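Local coordinates for putative peptide ABC-transport system periplasmic peptide-binding protein (Campylobacter jejuni, PDB 4OEV) that binds nickel(II), held here together with oxalate, as the extracytoplasmic receptor of an ABC-type importer, at residues A[40-45]-A[472-477]; A[259-264]-A[305-310]; A[15-20]-A[152-157]; A[124-129]-A[390-395]; A[229-234]-A[463-468]. All coordinates share one frame; numbering follows the deposited sequence.

Contact 1. Residues A[40-45]-A[472-477]; sequences FDENMS and GIKTRT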
# COMPACT_ATOMS: atom_id res chain seq x y z
N PHE A 40 7.19 -7.93 -11.87
CA PHE A 40 6.08 -8.88 -11.87
C PHE A 40 5.23 -8.73 -13.13
O PHE A 40 5.00 -7.59 -13.56
CB PHE A 40 5.19 -8.68 -10.63
CG PHE A 40 5.98 -8.60 -9.36
CD1 PHE A 40 6.37 -9.77 -8.72
CD2 PHE A 40 6.36 -7.37 -8.83
CE1 PHE A 40 7.14 -9.73 -7.55
CE2 PHE A 40 7.13 -7.32 -7.67
CZ PHE A 40 7.52 -8.50 -7.03
N ASP A 41 4.73 -9.85 -13.67
CA ASP A 41 3.93 -9.79 -14.90
C ASP A 41 2.44 -9.76 -14.57
O ASP A 41 2.08 -9.51 -13.41
CB ASP A 41 4.28 -10.96 -15.85
CG ASP A 41 3.93 -12.35 -15.29
OD1 ASP A 41 3.20 -12.45 -14.27
OD2 ASP A 41 4.42 -13.36 -15.86
N GLU A 42 1.57 -9.97 -15.57
CA GLU A 42 0.14 -9.80 -15.34
C GLU A 42 -0.42 -10.82 -14.36
O GLU A 42 -1.50 -10.64 -13.81
CB GLU A 42 -0.64 -9.89 -16.64
CG GLU A 42 -0.31 -11.15 -17.40
CD GLU A 42 0.58 -10.85 -18.57
OE1 GLU A 42 1.66 -10.30 -18.33
OE2 GLU A 42 0.22 -11.18 -19.72
N ASN A 43 0.32 -11.91 -14.19
CA ASN A 43 -0.04 -12.95 -13.25
C ASN A 43 0.61 -12.77 -11.86
O ASN A 43 0.52 -13.69 -11.05
CB ASN A 43 0.36 -14.31 -13.82
CG ASN A 43 -0.28 -14.57 -15.14
OD1 ASN A 43 0.38 -14.95 -16.10
ND2 ASN A 43 -1.58 -14.34 -15.21
N MET A 44 1.23 -11.61 -11.62
CA MET A 44 2.06 -11.31 -10.44
C MET A 44 3.19 -12.34 -10.25
O MET A 44 3.62 -12.62 -9.13
CB MET A 44 1.21 -11.21 -9.19
CG MET A 44 1.73 -10.18 -8.16
SD MET A 44 1.77 -8.51 -8.82
CE MET A 44 0.15 -8.47 -9.42
N SER A 45 3.69 -12.86 -11.36
CA SER A 45 4.84 -13.78 -11.33
C SER A 45 6.12 -12.99 -11.27
O SER A 45 6.25 -12.02 -12.01
CB SER A 45 4.87 -14.67 -12.57
OG SER A 45 3.72 -15.49 -12.60
N GLY A 472 -4.05 -1.42 -24.96
CA GLY A 472 -2.88 -2.05 -24.36
C GLY A 472 -2.95 -2.23 -22.85
O GLY A 472 -2.04 -2.85 -22.25
N ILE A 473 -4.01 -1.71 -22.21
CA ILE A 473 -4.10 -1.81 -20.75
C ILE A 473 -4.24 -3.26 -20.33
O ILE A 473 -5.05 -4.00 -20.88
CB ILE A 473 -5.27 -0.99 -20.18
CG1 ILE A 473 -5.11 0.48 -20.58
CG2 ILE A 473 -5.32 -1.10 -18.64
CD1 ILE A 473 -6.38 1.31 -20.25
N LYS A 474 -3.41 -3.68 -19.40
CA LYS A 474 -3.50 -5.01 -18.84
C LYS A 474 -3.82 -4.93 -17.36
O LYS A 474 -3.28 -4.06 -16.65
CB LYS A 474 -2.19 -5.77 -19.04
CG LYS A 474 -1.88 -6.15 -20.51
CD LYS A 474 -0.55 -6.91 -20.52
CE LYS A 474 -0.17 -7.42 -21.91
NZ LYS A 474 1.29 -7.75 -21.93
N THR A 475 -4.69 -5.83 -16.88
CA THR A 475 -5.01 -5.89 -15.44
C THR A 475 -4.01 -6.76 -14.73
O THR A 475 -3.31 -7.57 -15.36
CB THR A 475 -6.39 -6.47 -15.16
OG1 THR A 475 -6.42 -7.81 -15.67
CG2 THR A 475 -7.51 -5.64 -15.83
N ARG A 476 -3.91 -6.54 -13.42
CA ARG A 476 -3.31 -7.51 -12.52
C ARG A 476 -3.78 -7.17 -11.11
O ARG A 476 -4.51 -6.17 -10.89
CB ARG A 476 -1.78 -7.54 -12.65
CG ARG A 476 -1.04 -6.31 -12.20
CD ARG A 476 0.51 -6.49 -12.34
NE ARG A 476 1.13 -5.51 -11.46
CZ ARG A 476 2.41 -5.19 -11.41
NH1 ARG A 476 2.80 -4.25 -10.54
NH2 ARG A 476 3.29 -5.76 -12.24
N THR A 477 -3.45 -8.03 -10.16
CA THR A 477 -3.91 -7.82 -8.79
C THR A 477 -3.25 -6.57 -8.24
O THR A 477 -2.02 -6.49 -8.13
CB THR A 477 -3.65 -9.05 -7.94
OG1 THR A 477 -4.32 -10.15 -8.56
CG2 THR A 477 -4.24 -8.89 -6.52
O HOH W 1 6.54 -5.03 -11.58
O HOH W 2 -2.39 -10.85 -11.01
O HOH W 3 -4.05 -10.07 -14.78
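A largely water-mediated surface contact joins Glu42 and its turn neighbours to Arg476, setting the connection between strands 38-40 and 46-48 against the loop that follows strand 454-467. Residues 41-44 form a type I turn; Asp41 OD1 accepts from Asn43 N, an Asx turn, and from Ser45 N on the opposite face of the carboxylate. Glu42 O takes two waters: one also donates to Thr475 O, and the other accepts from Thr477 N at 3.1 Å. The arm of Arg476, extended from CG to NE, runs along the turn, its CB 3.3 Å from Glu42 O. Met44 crosses it at about a right angle, with SD 4.0 Å above the guanidinium plane, near the rim, and CE 3.5 Å from Arg476 CD. Phe40 O stands at the guanidinium edge, 2.8 Å from Arg476 NH2, although the angle is poor for a hydrogen bond. Lys474 pairs with Glu491, its NZ 4.2 Å from Glu42 OE2. Cohesion therefore rests on shared waters, carbonyl oxygens near a cation and thioether packing.

Contact 2. Residues A[259-264]-A[305-310]; sequences RQALNY and KKAEDL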
# COMPACT_ATOMS: atom_id res chain seq x y z
N ARG A 259 -12.96 -3.00 22.20
CA ARG A 259 -12.62 -3.21 20.81
C ARG A 259 -13.34 -4.45 20.26
O ARG A 259 -13.82 -4.44 19.12
CB ARG A 259 -11.09 -3.36 20.65
CG ARG A 259 -10.37 -2.06 20.70
CD ARG A 259 -8.90 -2.27 20.56
NE ARG A 259 -8.26 -2.69 21.82
CZ ARG A 259 -7.61 -3.84 21.99
NH1 ARG A 259 -7.06 -4.07 23.18
NH2 ARG A 259 -7.51 -4.77 21.00
N GLN A 260 -13.48 -5.50 21.07
CA GLN A 260 -14.23 -6.65 20.60
C GLN A 260 -15.72 -6.29 20.42
O GLN A 260 -16.39 -6.69 19.47
CB GLN A 260 -14.10 -7.80 21.59
CG GLN A 260 -12.67 -8.28 21.80
CD GLN A 260 -12.59 -9.34 22.90
OE1 GLN A 260 -13.19 -9.19 23.97
NE2 GLN A 260 -11.84 -10.41 22.64
N ALA A 261 -16.23 -5.52 21.36
CA ALA A 261 -17.64 -5.13 21.28
C ALA A 261 -17.92 -4.34 20.00
O ALA A 261 -18.93 -4.58 19.31
CB ALA A 261 -18.03 -4.36 22.51
N LEU A 262 -17.04 -3.39 19.67
CA LEU A 262 -17.23 -2.59 18.46
C LEU A 262 -17.17 -3.45 17.19
O LEU A 262 -17.89 -3.20 16.21
CB LEU A 262 -16.19 -1.48 18.40
CG LEU A 262 -16.34 -0.53 19.58
CD1 LEU A 262 -15.24 0.42 19.61
CD2 LEU A 262 -17.67 0.26 19.49
N ASN A 263 -16.36 -4.50 17.22
CA ASN A 263 -16.34 -5.44 16.10
C ASN A 263 -17.68 -6.19 15.98
O ASN A 263 -18.23 -6.28 14.89
CB ASN A 263 -15.21 -6.42 16.26
CG ASN A 263 -13.94 -5.92 15.57
OD1 ASN A 263 -13.76 -6.13 14.37
ND2 ASN A 263 -13.10 -5.22 16.31
N TYR A 264 -18.22 -6.68 17.10
CA TYR A 264 -19.51 -7.41 17.09
C TYR A 264 -20.68 -6.52 16.69
O TYR A 264 -21.76 -7.01 16.29
CB TYR A 264 -19.80 -8.05 18.46
CG TYR A 264 -19.03 -9.33 18.74
CD1 TYR A 264 -19.22 -10.46 17.97
CD2 TYR A 264 -18.12 -9.41 19.80
CE1 TYR A 264 -18.52 -11.64 18.23
CE2 TYR A 264 -17.43 -10.56 20.06
CZ TYR A 264 -17.63 -11.68 19.27
OH TYR A 264 -16.91 -12.84 19.51
N LYS A 305 -26.05 -8.12 20.48
CA LYS A 305 -26.32 -8.52 21.86
C LYS A 305 -25.02 -8.81 22.57
O LYS A 305 -24.85 -8.45 23.73
CB LYS A 305 -27.24 -9.73 21.96
CG LYS A 305 -27.70 -9.95 23.41
CD LYS A 305 -28.61 -11.16 23.57
CE LYS A 305 -29.10 -11.27 25.03
NZ LYS A 305 -27.96 -11.18 26.01
N LYS A 306 -24.12 -9.49 21.87
CA LYS A 306 -22.82 -9.81 22.43
C LYS A 306 -22.02 -8.55 22.68
O LYS A 306 -21.28 -8.47 23.68
CB LYS A 306 -22.03 -10.75 21.52
CG LYS A 306 -20.79 -11.29 22.19
CD LYS A 306 -20.28 -12.55 21.50
CE LYS A 306 -19.06 -13.13 22.22
NZ LYS A 306 -18.68 -14.48 21.67
N ALA A 307 -22.12 -7.59 21.76
CA ALA A 307 -21.43 -6.31 21.92
C ALA A 307 -21.86 -5.70 23.25
O ALA A 307 -21.02 -5.37 24.08
CB ALA A 307 -21.73 -5.35 20.78
N GLU A 308 -23.18 -5.60 23.49
CA GLU A 308 -23.68 -5.02 24.72
C GLU A 308 -23.24 -5.83 25.94
O GLU A 308 -22.80 -5.24 26.91
CB GLU A 308 -25.23 -4.88 24.66
CG GLU A 308 -25.61 -3.73 23.75
CD GLU A 308 -27.10 -3.47 23.67
OE1 GLU A 308 -27.87 -4.23 24.28
OE2 GLU A 308 -27.49 -2.51 22.98
N ASP A 309 -23.31 -7.15 25.88
CA ASP A 309 -22.86 -7.99 26.99
C ASP A 309 -21.38 -7.71 27.33
O ASP A 309 -20.99 -7.70 28.50
CB ASP A 309 -23.05 -9.48 26.65
CG ASP A 309 -24.51 -9.89 26.61
OD1 ASP A 309 -25.38 -9.06 26.95
OD2 ASP A 309 -24.78 -11.04 26.21
N LEU A 310 -20.58 -7.47 26.29
CA LEU A 310 -19.17 -7.19 26.49
C LEU A 310 -18.96 -5.85 27.16
O LEU A 310 -18.07 -5.71 28.02
CB LEU A 310 -18.40 -7.20 25.16
CG LEU A 310 -17.96 -8.57 24.63
CD1 LEU A 310 -17.55 -8.46 23.16
CD2 LEU A 310 -16.81 -9.08 25.46
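Tyr264 OH accepts from Lys306 NZ at 3.2 Å, a weak hydrogen bond and the one that links the two segments. It ends a longer contact: the extended lysine chain runs over one face of the phenol ring, with CD 3.8 Å from the ring centroid and 19° off the normal, a CH-pi contact. With CG anti to its own backbone N (chi1 -170°), Lys306 sends that chain toward the tyrosine. At the ring edge, Leu310 CD1 meets Tyr264 CD2 at 3.5 Å, so neighbouring helical turns hold the ring on two sides. Its aromatic surroundings also include Tyr300, which stacks edge-to-face with it. Beside this cluster the backbones come close. Ala307 CB sits 3.3 Å from Ala261 O, and Ala261 CB packs at 3.9 Å against Leu310 CB. The arrangement is that of an antiparallel helix pair: the segments 259-264 and 305-310, on helices 256-265 and 304-313, run at 163°, their axes 7.8 Å apart at closest, an approach that the small residues Ala261 and Ala307 permit.

Contact 3. Residues A[15-20]-A[152-157]; sequences IARINP and SFNQNP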
# COMPACT_ATOMS: atom_id res chain seq x y z
N ILE A 15 4.12 11.78 -4.37
CA ILE A 15 5.24 11.61 -3.44
C ILE A 15 6.18 12.81 -3.56
O ILE A 15 6.44 13.30 -4.68
CB ILE A 15 5.97 10.30 -3.72
CG1 ILE A 15 7.13 10.11 -2.72
CG2 ILE A 15 6.55 10.25 -5.18
CD1 ILE A 15 7.54 8.67 -2.62
N ALA A 16 6.68 13.31 -2.43
CA ALA A 16 7.55 14.49 -2.47
C ALA A 16 8.97 14.18 -2.92
O ALA A 16 9.70 15.08 -3.31
CB ALA A 16 7.61 15.18 -1.12
N ARG A 17 9.40 12.92 -2.84
CA ARG A 17 10.77 12.58 -3.27
C ARG A 17 10.66 11.40 -4.22
O ARG A 17 10.23 10.31 -3.82
CB ARG A 17 11.66 12.26 -2.06
CG ARG A 17 11.96 13.44 -1.16
CD ARG A 17 12.76 13.00 0.07
NE ARG A 17 11.93 12.31 1.05
CZ ARG A 17 12.36 11.87 2.23
NH1 ARG A 17 13.63 12.00 2.61
NH2 ARG A 17 11.52 11.28 3.05
N ILE A 18 10.93 11.63 -5.50
CA ILE A 18 10.80 10.56 -6.46
C ILE A 18 12.08 9.75 -6.42
O ILE A 18 12.94 9.85 -7.30
CB ILE A 18 10.48 11.07 -7.90
CG1 ILE A 18 9.17 11.89 -7.89
CG2 ILE A 18 10.29 9.88 -8.85
CD1 ILE A 18 8.87 12.63 -9.22
N ASN A 19 12.15 8.91 -5.40
CA ASN A 19 13.37 8.19 -5.08
C ASN A 19 12.94 6.89 -4.42
O ASN A 19 12.24 6.92 -3.41
CB ASN A 19 14.23 9.06 -4.16
CG ASN A 19 15.49 8.38 -3.70
OD1 ASN A 19 15.62 7.16 -3.70
ND2 ASN A 19 16.45 9.20 -3.33
N PRO A 20 13.31 5.76 -5.03
CA PRO A 20 12.97 4.43 -4.50
C PRO A 20 13.22 4.27 -2.97
O PRO A 20 12.45 3.58 -2.32
CB PRO A 20 13.88 3.49 -5.31
CG PRO A 20 14.14 4.24 -6.58
CD PRO A 20 13.93 5.69 -6.36
N SER A 152 18.76 17.29 -4.43
CA SER A 152 17.90 17.87 -5.46
C SER A 152 17.54 16.81 -6.50
O SER A 152 16.54 16.95 -7.23
CB SER A 152 18.56 19.09 -6.09
OG SER A 152 19.81 18.77 -6.69
N PHE A 153 18.32 15.73 -6.51
CA PHE A 153 17.97 14.50 -7.22
C PHE A 153 16.53 14.10 -7.04
O PHE A 153 15.88 13.69 -8.01
CB PHE A 153 18.82 13.35 -6.71
CG PHE A 153 18.56 12.04 -7.40
CD1 PHE A 153 17.68 11.11 -6.88
CD2 PHE A 153 19.27 11.72 -8.56
CE1 PHE A 153 17.47 9.90 -7.52
CE2 PHE A 153 19.07 10.52 -9.20
CZ PHE A 153 18.18 9.60 -8.68
N ASN A 154 16.03 14.18 -5.80
CA ASN A 154 14.71 13.69 -5.49
C ASN A 154 13.63 14.42 -6.26
O ASN A 154 12.51 13.93 -6.36
CB ASN A 154 14.44 13.77 -3.98
CG ASN A 154 15.39 12.91 -3.18
OD1 ASN A 154 15.92 11.93 -3.70
ND2 ASN A 154 15.60 13.26 -1.91
N GLN A 155 13.93 15.60 -6.78
CA GLN A 155 12.96 16.30 -7.62
C GLN A 155 13.43 16.37 -9.08
O GLN A 155 12.78 17.00 -9.90
CB GLN A 155 12.70 17.72 -7.09
CG GLN A 155 12.00 17.78 -5.71
CD GLN A 155 12.96 17.46 -4.56
OE1 GLN A 155 14.12 17.85 -4.58
NE2 GLN A 155 12.46 16.75 -3.56
N ASN A 156 14.56 15.73 -9.38
CA ASN A 156 15.12 15.63 -10.75
C ASN A 156 15.68 14.23 -10.96
O ASN A 156 16.85 14.08 -11.31
CB ASN A 156 16.25 16.64 -10.97
CG ASN A 156 15.78 18.08 -10.87
OD1 ASN A 156 15.51 18.72 -11.89
ND2 ASN A 156 15.66 18.59 -9.64
N PRO A 157 14.85 13.18 -10.76
CA PRO A 157 15.36 11.81 -10.66
C PRO A 157 15.93 11.30 -11.98
O PRO A 157 15.36 11.59 -13.04
CB PRO A 157 14.13 11.01 -10.25
CG PRO A 157 13.00 11.75 -10.87
CD PRO A 157 13.38 13.22 -10.76
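An inverse gamma turn centred on Ile18 docks against the 3-10 segment 152-155, and three hydrogen bonds fasten the two together. The central one is from Ile18 N to Asn154 O at 2.9 Å. To one side of it, Gln155 bends back at chi2 (76°) so that NE2 reaches Ala16 O at 3.2 Å. To the other, Asn19 ND2 donates to Asn154 OD1 at 2.8 Å, nearly straight (169°), with the two amide planes 56° apart. Asn154 thus serves with both backbone and side chain, and its ND2 is held in turn by Leu148 O. In the fold, these bonds tie the loop between strand 6-11 and helix 30-33 to the one leading into strand 163-169, two strands that form the outer edges of a single mixed sheet. Arg17 lies alongside Asn154, pointing the same way, with CD 3.5 Å from Asn154 ND2; its guanidinium goes on to Tyr22, a cation-pi contact, and to Asn149 O. On the apolar side, Ile18 CG2 packs at 3.9 Å against Pro157 CG. Pro157 CB lies 3.4 Å from Ile18 O, a buried carbonyl oxygen with no polar partner in the model.

Contact 4. Residues A[124-129]-A[390-395]; sequences KPYPAF and PDFHTF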
# COMPACT_ATOMS: atom_id res chain seq x y z
N LYS A 124 20.16 -13.66 8.40
CA LYS A 124 19.20 -14.73 8.58
C LYS A 124 18.33 -14.78 7.31
O LYS A 124 18.33 -13.83 6.54
CB LYS A 124 18.38 -14.50 9.86
CG LYS A 124 17.89 -13.11 10.04
CD LYS A 124 17.43 -12.85 11.47
CE LYS A 124 18.08 -11.59 12.02
NZ LYS A 124 17.18 -10.86 12.99
N PRO A 125 17.60 -15.88 7.09
CA PRO A 125 16.86 -15.94 5.82
C PRO A 125 15.81 -14.83 5.73
O PRO A 125 15.27 -14.43 6.77
CB PRO A 125 16.18 -17.32 5.86
CG PRO A 125 16.93 -18.11 6.94
CD PRO A 125 17.39 -17.08 7.93
N TYR A 126 15.53 -14.35 4.52
CA TYR A 126 14.48 -13.36 4.28
C TYR A 126 13.93 -13.66 2.91
O TYR A 126 14.35 -13.04 1.93
CB TYR A 126 15.02 -11.92 4.38
CG TYR A 126 13.95 -10.86 4.27
CD1 TYR A 126 12.87 -10.81 5.18
CD2 TYR A 126 14.00 -9.90 3.27
CE1 TYR A 126 11.88 -9.85 5.04
CE2 TYR A 126 13.06 -8.95 3.14
CZ TYR A 126 11.99 -8.91 4.04
OH TYR A 126 11.03 -7.95 3.88
N PRO A 127 13.05 -14.66 2.82
CA PRO A 127 12.53 -15.12 1.53
C PRO A 127 11.89 -13.98 0.73
O PRO A 127 11.93 -14.00 -0.50
CB PRO A 127 11.45 -16.14 1.91
CG PRO A 127 11.67 -16.46 3.34
CD PRO A 127 12.42 -15.36 3.96
N ALA A 128 11.37 -12.97 1.42
CA ALA A 128 10.74 -11.85 0.74
C ALA A 128 11.74 -11.01 -0.07
O ALA A 128 11.36 -10.07 -0.76
CB ALA A 128 10.01 -10.97 1.73
N PHE A 129 13.03 -11.35 0.01
CA PHE A 129 14.06 -10.50 -0.56
C PHE A 129 13.92 -10.25 -2.08
O PHE A 129 14.21 -9.15 -2.55
CB PHE A 129 15.47 -11.14 -0.31
CG PHE A 129 16.62 -10.21 -0.56
CD1 PHE A 129 16.54 -8.87 -0.18
CD2 PHE A 129 17.85 -10.70 -1.10
CE1 PHE A 129 17.60 -8.00 -0.40
CE2 PHE A 129 18.91 -9.84 -1.30
CZ PHE A 129 18.81 -8.50 -0.95
N PRO A 390 3.64 -11.44 1.85
CA PRO A 390 2.81 -11.05 3.01
C PRO A 390 3.51 -10.19 4.06
O PRO A 390 2.81 -9.58 4.87
CB PRO A 390 2.41 -12.39 3.62
CG PRO A 390 3.40 -13.41 3.06
CD PRO A 390 3.62 -12.91 1.64
N ASP A 391 4.84 -10.16 4.06
CA ASP A 391 5.58 -9.31 4.99
C ASP A 391 5.34 -7.83 4.75
O ASP A 391 5.34 -7.05 5.71
CB ASP A 391 7.11 -9.60 4.85
CG ASP A 391 7.98 -8.82 5.89
OD1 ASP A 391 7.73 -8.93 7.11
OD2 ASP A 391 8.92 -8.10 5.49
N PHE A 392 5.14 -7.42 3.49
CA PHE A 392 5.29 -5.97 3.15
C PHE A 392 4.25 -5.01 3.76
O PHE A 392 4.59 -3.85 4.15
CB PHE A 392 5.31 -5.81 1.62
CG PHE A 392 6.57 -6.33 0.99
CD1 PHE A 392 7.72 -6.44 1.73
CD2 PHE A 392 6.57 -6.78 -0.33
CE1 PHE A 392 8.91 -6.95 1.14
CE2 PHE A 392 7.74 -7.28 -0.91
CZ PHE A 392 8.91 -7.37 -0.16
N HIS A 393 2.99 -5.42 3.84
CA HIS A 393 2.08 -4.52 4.57
C HIS A 393 1.69 -5.13 5.93
O HIS A 393 0.64 -4.85 6.48
CB HIS A 393 0.85 -4.17 3.72
CG HIS A 393 1.16 -3.20 2.63
ND1 HIS A 393 0.24 -2.30 2.12
CD2 HIS A 393 2.32 -2.94 1.98
CE1 HIS A 393 0.80 -1.58 1.17
NE2 HIS A 393 2.08 -1.92 1.09
N THR A 394 2.55 -5.94 6.51
CA THR A 394 2.20 -6.38 7.84
C THR A 394 3.24 -5.96 8.82
O THR A 394 2.89 -5.47 9.91
CB THR A 394 1.98 -7.95 7.97
OG1 THR A 394 3.14 -8.63 7.51
CG2 THR A 394 0.76 -8.44 7.19
N PHE A 395 4.53 -6.10 8.46
CA PHE A 395 5.54 -5.73 9.43
C PHE A 395 5.50 -4.22 9.81
O PHE A 395 5.44 -3.86 11.03
CB PHE A 395 6.94 -6.12 8.92
CG PHE A 395 8.02 -6.12 10.01
CD1 PHE A 395 8.19 -7.22 10.81
CD2 PHE A 395 8.82 -4.98 10.24
CE1 PHE A 395 9.21 -7.23 11.84
CE2 PHE A 395 9.81 -4.96 11.27
CZ PHE A 395 9.99 -6.08 12.06
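The Tyr126 ring has Asp391 OD2 at its edge, near the ring plane, and Ala128 CB over one face, 3.7 Å above it and offset toward the rim. Ring and carboxylate planes stand 84° apart. Tyr126 and Ala128 belong to a type I beta turn, 126-129, leading into helix 129-132, and the contact sets this turn against the helically coiled residues 390-392, in the loop before helix 395-398 of the periplasmic binding protein fold. Tyr126 OH donates to Asp391 OD2 at 2.7 Å, on the anti side of the carboxylate and 25° out of its plane. The other oxygen, OD1, forms a salt bridge with Arg429, so this buried acid is met on both oxygens and would probably stay ionised. Phe392 completes the contact; its side chain is about 13 Å from the bound nickel and oxalate. Ala128 CB approaches its CE1 at 4.2 Å, and Ala128 O lies 3.7 Å from its CZ. Phe392 also turns its edge to the phenol, CE1 resting 3.6 Å from Tyr126 OH.

Contact 5. Residues A[229-234]-A[463-468]; sequences ENFGIL and ALVYNK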
# COMPACT_ATOMS: atom_id res chain seq x y z
N GLU A 229 -20.43 5.42 -24.10
CA GLU A 229 -19.61 4.61 -25.04
C GLU A 229 -18.21 5.19 -25.22
O GLU A 229 -17.34 4.56 -25.89
CB GLU A 229 -20.32 4.47 -26.42
CG GLU A 229 -21.13 5.69 -26.88
CD GLU A 229 -22.38 6.03 -25.97
OE1 GLU A 229 -22.90 5.16 -25.22
OE2 GLU A 229 -22.82 7.19 -25.97
N ASN A 230 -17.99 6.41 -24.74
CA ASN A 230 -16.68 7.02 -24.92
C ASN A 230 -15.66 6.43 -23.97
O ASN A 230 -14.46 6.64 -24.16
CB ASN A 230 -16.74 8.54 -24.76
CG ASN A 230 -17.48 9.22 -25.93
OD1 ASN A 230 -17.20 8.95 -27.11
ND2 ASN A 230 -18.45 10.08 -25.61
N PHE A 231 -16.14 5.65 -22.99
CA PHE A 231 -15.28 5.10 -21.96
C PHE A 231 -15.44 3.60 -21.79
O PHE A 231 -16.51 3.05 -22.03
CB PHE A 231 -15.56 5.78 -20.61
CG PHE A 231 -15.36 7.26 -20.66
CD1 PHE A 231 -14.09 7.80 -20.48
CD2 PHE A 231 -16.43 8.11 -20.92
CE1 PHE A 231 -13.89 9.17 -20.53
CE2 PHE A 231 -16.23 9.49 -20.99
CZ PHE A 231 -14.95 10.01 -20.79
N GLY A 232 -14.35 2.96 -21.36
CA GLY A 232 -14.38 1.58 -20.91
C GLY A 232 -14.22 1.52 -19.39
O GLY A 232 -13.81 2.50 -18.78
N ILE A 233 -14.59 0.40 -18.78
CA ILE A 233 -14.40 0.21 -17.33
C ILE A 233 -13.80 -1.16 -17.09
O ILE A 233 -14.44 -2.17 -17.35
CB ILE A 233 -15.73 0.32 -16.56
CG1 ILE A 233 -16.43 1.64 -16.88
CG2 ILE A 233 -15.45 0.20 -15.06
CD1 ILE A 233 -17.89 1.71 -16.40
N LEU A 234 -12.56 -1.19 -16.62
CA LEU A 234 -11.88 -2.43 -16.31
C LEU A 234 -11.98 -2.70 -14.82
O LEU A 234 -11.51 -1.87 -14.04
CB LEU A 234 -10.41 -2.35 -16.67
CG LEU A 234 -10.03 -2.86 -18.04
CD1 LEU A 234 -8.59 -2.50 -18.20
CD2 LEU A 234 -10.26 -4.36 -18.15
N ALA A 463 -12.17 0.14 -10.05
CA ALA A 463 -12.69 0.39 -11.38
C ALA A 463 -11.76 1.35 -12.11
O ALA A 463 -11.70 2.53 -11.78
CB ALA A 463 -14.16 0.95 -11.30
N LEU A 464 -11.03 0.82 -13.09
CA LEU A 464 -10.23 1.68 -13.95
C LEU A 464 -11.09 2.21 -15.07
O LEU A 464 -11.53 1.47 -15.97
CB LEU A 464 -9.01 0.93 -14.53
CG LEU A 464 -8.18 1.69 -15.57
CD1 LEU A 464 -7.82 3.10 -15.11
CD2 LEU A 464 -6.91 0.88 -15.90
N VAL A 465 -11.34 3.51 -15.04
CA VAL A 465 -12.19 4.06 -16.09
C VAL A 465 -11.34 4.76 -17.14
O VAL A 465 -10.54 5.63 -16.82
CB VAL A 465 -13.22 5.04 -15.58
CG1 VAL A 465 -14.05 5.52 -16.75
CG2 VAL A 465 -14.10 4.39 -14.51
N TYR A 466 -11.52 4.40 -18.39
CA TYR A 466 -10.57 4.92 -19.38
C TYR A 466 -11.22 5.35 -20.70
O TYR A 466 -12.11 4.70 -21.26
CB TYR A 466 -9.45 3.86 -19.64
CG TYR A 466 -10.01 2.55 -20.21
CD1 TYR A 466 -10.47 1.54 -19.35
CD2 TYR A 466 -10.12 2.36 -21.57
CE1 TYR A 466 -11.02 0.38 -19.87
CE2 TYR A 466 -10.66 1.19 -22.10
CZ TYR A 466 -11.09 0.21 -21.23
OH TYR A 466 -11.64 -0.94 -21.74
N ASN A 467 -10.73 6.47 -21.21
CA ASN A 467 -11.00 6.87 -22.59
C ASN A 467 -10.89 5.68 -23.54
O ASN A 467 -9.87 4.99 -23.57
CB ASN A 467 -10.04 7.98 -22.99
CG ASN A 467 -10.27 8.45 -24.38
OD1 ASN A 467 -9.42 8.28 -25.24
ND2 ASN A 467 -11.43 9.04 -24.60
N LYS A 468 -11.96 5.43 -24.30
CA LYS A 468 -12.08 4.23 -25.10
C LYS A 468 -11.00 4.12 -26.17
O LYS A 468 -10.83 3.07 -26.78
CB LYS A 468 -13.47 4.18 -25.78
CG LYS A 468 -13.96 2.76 -26.13
CD LYS A 468 -13.93 1.88 -24.88
CE LYS A 468 -14.72 0.58 -25.07
NZ LYS A 468 -14.75 -0.20 -23.79
O HOH W 4 -13.21 -2.78 -19.95
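Gly232 and Tyr466 exchange the central pair of backbone hydrogen bonds, Gly232 N to Tyr466 O at 2.8 Å and Tyr466 N to Gly232 O at 3.0 Å. Leu234 and Leu464 repeat the exchange further along, both bonds 2.9 Å between N and O, and Lys468 N donates to Asn230 O just outside the start of strand 231-236 and the end of strand 454-467. Between the two bonded pairs, Ile233 and Val465 form a non-hydrogen-bonded pair. Tyr466 takes the position between its own backbone N and carbonyl carbon (chi1 61°), which folds its ring back across the neighbouring strand and over Gly232. The ring face covers the glycine backbone, with CA 3.8 Å from the centroid in a CH-pi contact. Lys468 bends at chi2 to bring NZ to 3.4 Å from Gly232 CA, and a water links Tyr466 OH to Ile233 O, the latter bond weak. Leu234 CG rests against Tyr466 CE1 at 3.9 Å on the same sheet face. The other face carries Ile233 and Val465, which Phe225 of helix 223-226 touches. With strand 214-216 bonded along the far side of 463-467, this is part of an antiparallel sheet in which a cross-strand aromatic ring covers a glycine.

Overall arrangement
Contacts 3 and 4 are the buried ones, and each uses directed side-chain bonds: amides meet backbone and amide in contact 3, a phenol meets a carboxylate in contact 4. Contact 1 lies at the surface and relies on waters, whereas contacts 2 and 5 are partly buried and join regular elements, helix to helix and strand to strand. Contacts 1 and 5 use successive parts of the chain, the end of strand 454-467 and the loop after it, and touch directly, Ile473 packing on Leu234, Leu464 and Tyr466, and Thr475 on Leu234. Contact 2 is remote, its centre about 47 Å from that of contact 3 on the opposite side of the chain's centre. Contact 4 likewise lies opposite contact 5.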